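Side-chain contacts in gamma-glutamyltranspeptidase (Ggt) (Helicobacter pylori 26695, PDB 5BPK), which probably cleaves the gamma-glutamyl bond of glutathione and related compounds and transfers the glutamyl group to water or an acceptor, as an N-terminal nucleophile hydrolase: residues K84-V89 and S106-Y111; E117-P122 and V164-V169. All coordinates share one frame; numbering follows the deposited sequence.

Interaction 1 of 2, residues K84-V89 and S106-Y111. With EDO (1,2-ethanediol), chain P; EDO (1,2-ethanediol), chain V.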
loop_
_atom_site.group_PDB
_atom_site.type_symbol
_atom_site.label_atom_id
_atom_site.label_comp_id
_atom_site.label_asym_id
_atom_site.label_seq_id
_atom_site.Cartn_x
_atom_site.Cartn_y
_atom_site.Cartn_z
ATOM N N LYS B 84 -11.710 -7.707 -19.315
ATOM C CA LYS B 84 -10.376 -8.314 -19.436
ATOM C C LYS B 84 -9.347 -7.378 -18.810
ATOM O O LYS B 84 -9.510 -6.171 -18.831
ATOM C CB LYS B 84 -10.015 -8.590 -20.893
ATOM C CG LYS B 84 -10.869 -9.684 -21.544
ATOM C CD LYS B 84 -10.459 -9.935 -22.992
ATOM N N VAL B 85 -8.289 -7.948 -18.256
ATOM C CA VAL B 85 -7.248 -7.167 -17.588
ATOM C C VAL B 85 -6.636 -6.178 -18.570
ATOM O O VAL B 85 -6.218 -6.559 -19.680
ATOM C CB VAL B 85 -6.155 -8.084 -16.993
ATOM C CG1 VAL B 85 -4.997 -7.270 -16.401
ATOM C CG2 VAL B 85 -6.763 -9.002 -15.929
ATOM N N PHE B 86 -6.618 -4.913 -18.158
ATOM C CA PHE B 86 -6.001 -3.823 -18.916
ATOM C C PHE B 86 -4.819 -3.223 -18.141
ATOM O O PHE B 86 -3.730 -3.064 -18.697
ATOM C CB PHE B 86 -7.061 -2.759 -19.254
ATOM C CG PHE B 86 -6.520 -1.554 -19.983
ATOM C CD1 PHE B 86 -5.957 -1.680 -21.243
ATOM C CD2 PHE B 86 -6.612 -0.281 -19.424
ATOM C CE1 PHE B 86 -5.476 -0.565 -21.928
ATOM C CE2 PHE B 86 -6.128 0.836 -20.091
ATOM C CZ PHE B 86 -5.557 0.693 -21.351
ATOM N N LEU B 87 -5.039 -2.874 -16.871
ATOM C CA LEU B 87 -3.969 -2.386 -15.995
ATOM C C LEU B 87 -3.967 -3.083 -14.643
ATOM O O LEU B 87 -5.024 -3.394 -14.099
ATOM C CB LEU B 87 -4.104 -0.878 -15.751
ATOM C CG LEU B 87 -4.025 0.054 -16.965
ATOM C CD1 LEU B 87 -4.473 1.481 -16.601
ATOM C CD2 LEU B 87 -2.604 0.060 -17.553
ATOM N N VAL B 88 -2.769 -3.321 -14.112
ATOM C CA VAL B 88 -2.565 -3.762 -12.736
ATOM C C VAL B 88 -1.641 -2.723 -12.109
ATOM O O VAL B 88 -0.526 -2.500 -12.586
ATOM C CB VAL B 88 -1.948 -5.175 -12.668
ATOM C CG1 VAL B 88 -2.015 -5.729 -11.226
ATOM C CG2 VAL B 88 -2.650 -6.108 -13.654
ATOM N N VAL B 89 -2.117 -2.049 -11.071
ATOM C CA VAL B 89 -1.415 -0.883 -10.564
ATOM C C VAL B 89 -1.603 -0.699 -9.057
ATOM O O VAL B 89 -2.600 -1.110 -8.481
ATOM C CB VAL B 89 -1.851 0.373 -11.351
ATOM C CG1 VAL B 89 -3.320 0.642 -11.148
ATOM C CG2 VAL B 89 -0.991 1.583 -11.011
ATOM N N SER B 106 -5.022 7.713 -15.081
ATOM C CA SER B 106 -5.414 8.819 -15.950
ATOM C C SER B 106 -4.404 9.014 -17.071
ATOM O O SER B 106 -4.784 9.272 -18.209
ATOM C CB SER B 106 -5.541 10.109 -15.130
ATOM O OG SER B 106 -5.753 11.251 -15.946
ATOM N N ASN B 107 -3.114 8.915 -16.748
ATOM C CA ASN B 107 -2.084 9.103 -17.770
ATOM C C ASN B 107 -2.245 8.113 -18.926
ATOM O O ASN B 107 -2.056 8.465 -20.089
ATOM C CB ASN B 107 -0.689 8.996 -17.165
ATOM C CG ASN B 107 -0.313 10.212 -16.324
ATOM O OD1 ASN B 107 -0.928 11.282 -16.438
ATOM N ND2 ASN B 107 0.708 10.050 -15.471
ATOM N N VAL B 108 -2.568 6.864 -18.609
ATOM C CA VAL B 108 -2.891 5.906 -19.655
ATOM C C VAL B 108 -4.217 6.227 -20.372
ATOM O O VAL B 108 -4.258 6.333 -21.598
ATOM C CB VAL B 108 -2.945 4.465 -19.112
ATOM C CG1 VAL B 108 -3.376 3.482 -20.230
ATOM C CG2 VAL B 108 -1.596 4.071 -18.515
ATOM N N ILE B 109 -5.308 6.326 -19.612
ATOM C CA ILE B 109 -6.651 6.431 -20.211
ATOM C C ILE B 109 -6.920 7.796 -20.849
ATOM O O ILE B 109 -7.436 7.881 -21.970
ATOM C CB ILE B 109 -7.756 6.110 -19.185
ATOM C CG1 ILE B 109 -7.685 4.620 -18.818
ATOM C CG2 ILE B 109 -9.129 6.447 -19.739
ATOM C CD1 ILE B 109 -8.605 4.181 -17.666
ATOM N N ASP B 110 -6.564 8.864 -20.140
ATOM C CA ASP B 110 -6.806 10.212 -20.638
ATOM C C ASP B 110 -5.787 10.668 -21.666
ATOM O O ASP B 110 -6.159 11.296 -22.663
ATOM C CB ASP B 110 -6.860 11.211 -19.488
ATOM C CG ASP B 110 -8.066 11.008 -18.621
ATOM O OD1 ASP B 110 -9.173 10.962 -19.186
ATOM O OD2 ASP B 110 -7.905 10.887 -17.391
ATOM N N TYR B 111 -4.515 10.352 -21.437
ATOM C CA TYR B 111 -3.437 10.943 -22.228
ATOM C C TYR B 111 -2.703 9.966 -23.157
ATOM O O TYR B 111 -1.826 10.380 -23.912
ATOM C CB TYR B 111 -2.471 11.680 -21.303
ATOM C CG TYR B 111 -3.151 12.677 -20.379
ATOM C CD1 TYR B 111 -4.116 13.559 -20.860
ATOM C CD2 TYR B 111 -2.829 12.737 -19.021
ATOM C CE1 TYR B 111 -4.742 14.458 -20.023
ATOM C CE2 TYR B 111 -3.453 13.641 -18.171
ATOM C CZ TYR B 111 -4.409 14.506 -18.683
ATOM O OH TYR B 111 -5.043 15.402 -17.857
HETATM C C1 EDO P . -8.721 -11.128 -17.862
HETATM O O1 EDO P . -7.918 -10.856 -19.032
HETATM C C2 EDO P . -9.466 -12.452 -17.982
HETATM O O2 EDO P . -10.854 -12.326 -17.617
HETATM C C1 EDO V . -5.388 14.238 -14.239
HETATM O O1 EDO V . -4.444 13.226 -14.622
HETATM C C2 EDO V . -4.724 15.595 -14.033
HETATM O O2 EDO V . -4.314 16.105 -15.299
#

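Interaction 2 of 2, residues E117-P122 and V164-V169. With EDO (1,2-ethanediol), chain H.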
loop_
_atom_site.group_PDB
_atom_site.type_symbol
_atom_site.label_atom_id
_atom_site.label_comp_id
_atom_site.label_asym_id
_atom_site.label_seq_id
_atom_site.Cartn_x
_atom_site.Cartn_y
_atom_site.Cartn_z
ATOM N N GLU B 117 5.804 5.617 -19.409
ATOM C CA GLU B 117 5.532 7.051 -19.403
ATOM C C GLU B 117 4.547 7.423 -18.284
ATOM O O GLU B 117 4.759 8.403 -17.538
ATOM C CB GLU B 117 4.978 7.485 -20.752
ATOM C CG GLU B 117 5.988 7.392 -21.896
ATOM C CD GLU B 117 5.347 7.537 -23.276
ATOM O OE1 GLU B 117 4.185 7.113 -23.477
ATOM O OE2 GLU B 117 6.017 8.082 -24.167
ATOM N N ALA B 118 3.479 6.640 -18.162
ATOM C CA ALA B 118 2.454 6.900 -17.153
ATOM C C ALA B 118 3.029 6.869 -15.736
ATOM O O ALA B 118 2.603 7.648 -14.873
ATOM C CB ALA B 118 1.301 5.908 -17.282
ATOM N N VAL B 119 3.966 5.950 -15.490
ATOM C CA VAL B 119 4.624 5.840 -14.181
ATOM C C VAL B 119 5.697 6.929 -13.930
ATOM O O VAL B 119 5.755 7.511 -12.841
ATOM C CB VAL B 119 5.224 4.431 -13.977
ATOM C CG1 VAL B 119 6.111 4.365 -12.724
ATOM C CG2 VAL B 119 4.103 3.376 -13.908
ATOM N N SER B 120 6.543 7.193 -14.922
ATOM C CA SER B 120 7.615 8.180 -14.754
ATOM C C SER B 120 7.103 9.618 -14.659
ATOM O O SER B 120 7.743 10.459 -14.027
ATOM C CB SER B 120 8.617 8.078 -15.898
ATOM O OG SER B 120 9.341 6.866 -15.821
ATOM N N ALA B 121 5.961 9.894 -15.283
ATOM C CA ALA B 121 5.416 11.260 -15.353
ATOM C C ALA B 121 5.352 11.908 -13.969
ATOM O O ALA B 121 4.926 11.260 -12.997
ATOM C CB ALA B 121 4.036 11.260 -15.987
ATOM N N PRO B 122 5.785 13.178 -13.870
ATOM C CA PRO B 122 5.704 13.867 -12.587
ATOM C C PRO B 122 4.292 13.882 -12.003
ATOM O O PRO B 122 3.317 13.925 -12.751
ATOM C CB PRO B 122 6.156 15.285 -12.932
ATOM C CG PRO B 122 7.190 15.056 -14.002
ATOM C CD PRO B 122 6.576 13.956 -14.849
ATOM N N VAL B 164 5.444 2.959 -7.968
ATOM C CA VAL B 164 4.474 2.180 -8.703
ATOM C C VAL B 164 5.134 1.050 -9.485
ATOM O O VAL B 164 6.092 1.262 -10.217
ATOM C CB VAL B 164 3.705 3.074 -9.691
ATOM C CG1 VAL B 164 2.720 2.236 -10.544
ATOM C CG2 VAL B 164 2.982 4.206 -8.953
ATOM N N ASN B 165 4.612 -0.157 -9.295
ATOM C CA ASN B 165 4.920 -1.284 -10.141
ATOM C C ASN B 165 3.622 -1.634 -10.843
ATOM O O ASN B 165 2.629 -1.961 -10.188
ATOM C CB ASN B 165 5.478 -2.429 -9.306
ATOM C CG ASN B 165 6.790 -2.061 -8.678
ATOM O OD1 ASN B 165 7.743 -1.728 -9.389
ATOM N ND2 ASN B 165 6.851 -2.075 -7.346
ATOM N N ALA B 166 3.622 -1.514 -12.164
ATOM C CA ALA B 166 2.398 -1.592 -12.936
ATOM C C ALA B 166 2.561 -2.433 -14.205
ATOM O O ALA B 166 3.660 -2.538 -14.768
ATOM C CB ALA B 166 1.902 -0.194 -13.271
ATOM N N ILE B 167 1.453 -3.033 -14.630
ATOM C CA ILE B 167 1.389 -3.853 -15.838
ATOM C C ILE B 167 0.232 -3.385 -16.697
ATOM O O ILE B 167 -0.846 -3.074 -16.173
ATOM C CB ILE B 167 1.185 -5.357 -15.517
ATOM C CG1 ILE B 167 2.339 -5.909 -14.690
ATOM C CG2 ILE B 167 1.007 -6.166 -16.800
ATOM C CD1 ILE B 167 2.047 -7.280 -14.036
ATOM N N GLN B 168 0.481 -3.282 -18.005
ATOM C CA GLN B 168 -0.569 -3.094 -18.984
ATOM C C GLN B 168 -0.629 -4.333 -19.872
ATOM O O GLN B 168 0.405 -4.849 -20.319
ATOM C CB GLN B 168 -0.332 -1.832 -19.818
ATOM C CG GLN B 168 -1.415 -1.536 -20.842
ATOM C CD GLN B 168 -1.116 -0.319 -21.691
ATOM O OE1 GLN B 168 -0.026 -0.191 -22.247
ATOM N NE2 GLN B 168 -2.088 0.567 -21.816
ATOM N N VAL B 169 -1.850 -4.792 -20.144
ATOM C CA VAL B 169 -2.058 -5.982 -20.965
ATOM C C VAL B 169 -2.880 -5.587 -22.190
ATOM O O VAL B 169 -3.940 -4.954 -22.070
ATOM C CB VAL B 169 -2.763 -7.105 -20.192
ATOM C CG1 VAL B 169 -2.899 -8.343 -21.053
ATOM C CG2 VAL B 169 -2.005 -7.431 -18.918
HETATM C C1 EDO H . 13.512 8.290 -17.527
HETATM O O1 EDO H . 14.701 7.946 -16.785
HETATM C C2 EDO H . 12.284 7.579 -16.938
HETATM O O2 EDO H . 11.958 6.359 -17.647
#

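Interaction 1 of 2, residues K84-V89 and S106-Y111
Strand 84-89 and helix 96-109, through its residues 106-109, face each other by way of Phe86, Leu87, Val108 and Ile109, with the backbones closest at Leu87 and Val108, whose CA atoms are 9.1 Å apart. Side chains alone bridge that gap. Phe86 and Val108 approach from opposite directions: CG of Phe86 stands anti to its backbone N (chi1 177°), which carries the ring out to the helix, and CZ at its far end lies 3.7 Å from Val108 CG1. Val108 CG1 sits obliquely to the ring, whereas Ile109 CG1 comes in at the ring edge, near its plane, 4.3 Å from Phe86 CE2. Leu87 and Val108 reach toward each other tip to tip, Leu87 CD1 ending 4.2 Å from Val108 CB. Val108 thus meets two consecutive strand residues at once. Both can point to the helix because Phe86 and Leu87 stand together opposite Val79 of strand 77-81 in a classic beta bulge, interrupting the usual alternation of sides. One turn apart, Ser106 OG donates to the anti lone pair of Asp110 OD2 at 2.6 Å, and Asp110 OD1 forms a salt bridge with Arg272 of the other chain. Ser106 OG also accepts a bond of 2.7 Å from O1 of an ethanediol whose O2 is bonded to Tyr111 OH. The Phe86 ring meets Tyr274 of that other chain. This is helix-on-sheet packing, consistent with the layered alpha/beta architecture of the Ntn-hydrolase fold.

Interaction 2 of 2, residues E117-P122 and V164-V169
Val119 packs against Val164 and Ala166 in a small, buried contact between apolar side chains, where the short helix 115-120 lies beside the start of strand 166-171 and the loop leading into it. The backbones come nearest at Val119 and Val164, with their CA atoms 6.6 Å apart, close enough for two short branched side chains to mesh. The valines cross obliquely, and Val119 CG2 touches Val164 CG1 at 3.8 Å. The other methyl, Val119 CG1, lies over the base of the same residue, 4.1 Å from Val164 CB and 4.0 Å from the carbonyl oxygen Val164 O. With chi1 of 177°, Val164 turns its CG1 methyl away from its own N and to the helix. Ala166, two residues along, also points its CB at the helix and meets Val119 CG2 at 4.2 Å, while Asn165 between them points away, the alternation expected of an extended chain. In the Ntn-hydrolase fold of this family, such helices pack on one side of a beta-sheet, and here Val164 also touches Thr100 of helix 96-109 and Val89 of strand 84-89. The side chain of Val164 is about 11 Å from the bound dihydro-oxazolyl amino acid, so the contact belongs to the surroundings of the ligand pocket and not to its wall. Polar bonds hold the backbone on both sides: Val164 N donates to Asp183 OD2, and Arg185 bonds the carbonyl oxygens of Val119 and Ala121 as the helix gives way to loop.

Both interactions are largely buried and apolar, and they join successive helices, 96-109 and 115-120, to neighbouring antiparallel strands of one sheet. Their centres lie 9 Å apart, and the strands are tied directly: Val88 N is 2.8 Å from Ile167 O, a probable hydrogen bond. Gln168 and Ala118, which take no part in interaction 2 itself, both touch Val108 of interaction 1, and Asn107 ND2 bonds the carbonyl oxygen of Ala118, so the helices are linked as well. Interaction 1 uses an aromatic ring and longer chains to span a wider gap, and its Ile109 is partly exposed; interaction 2 brings its backbones closer through valine and alanine, all buried.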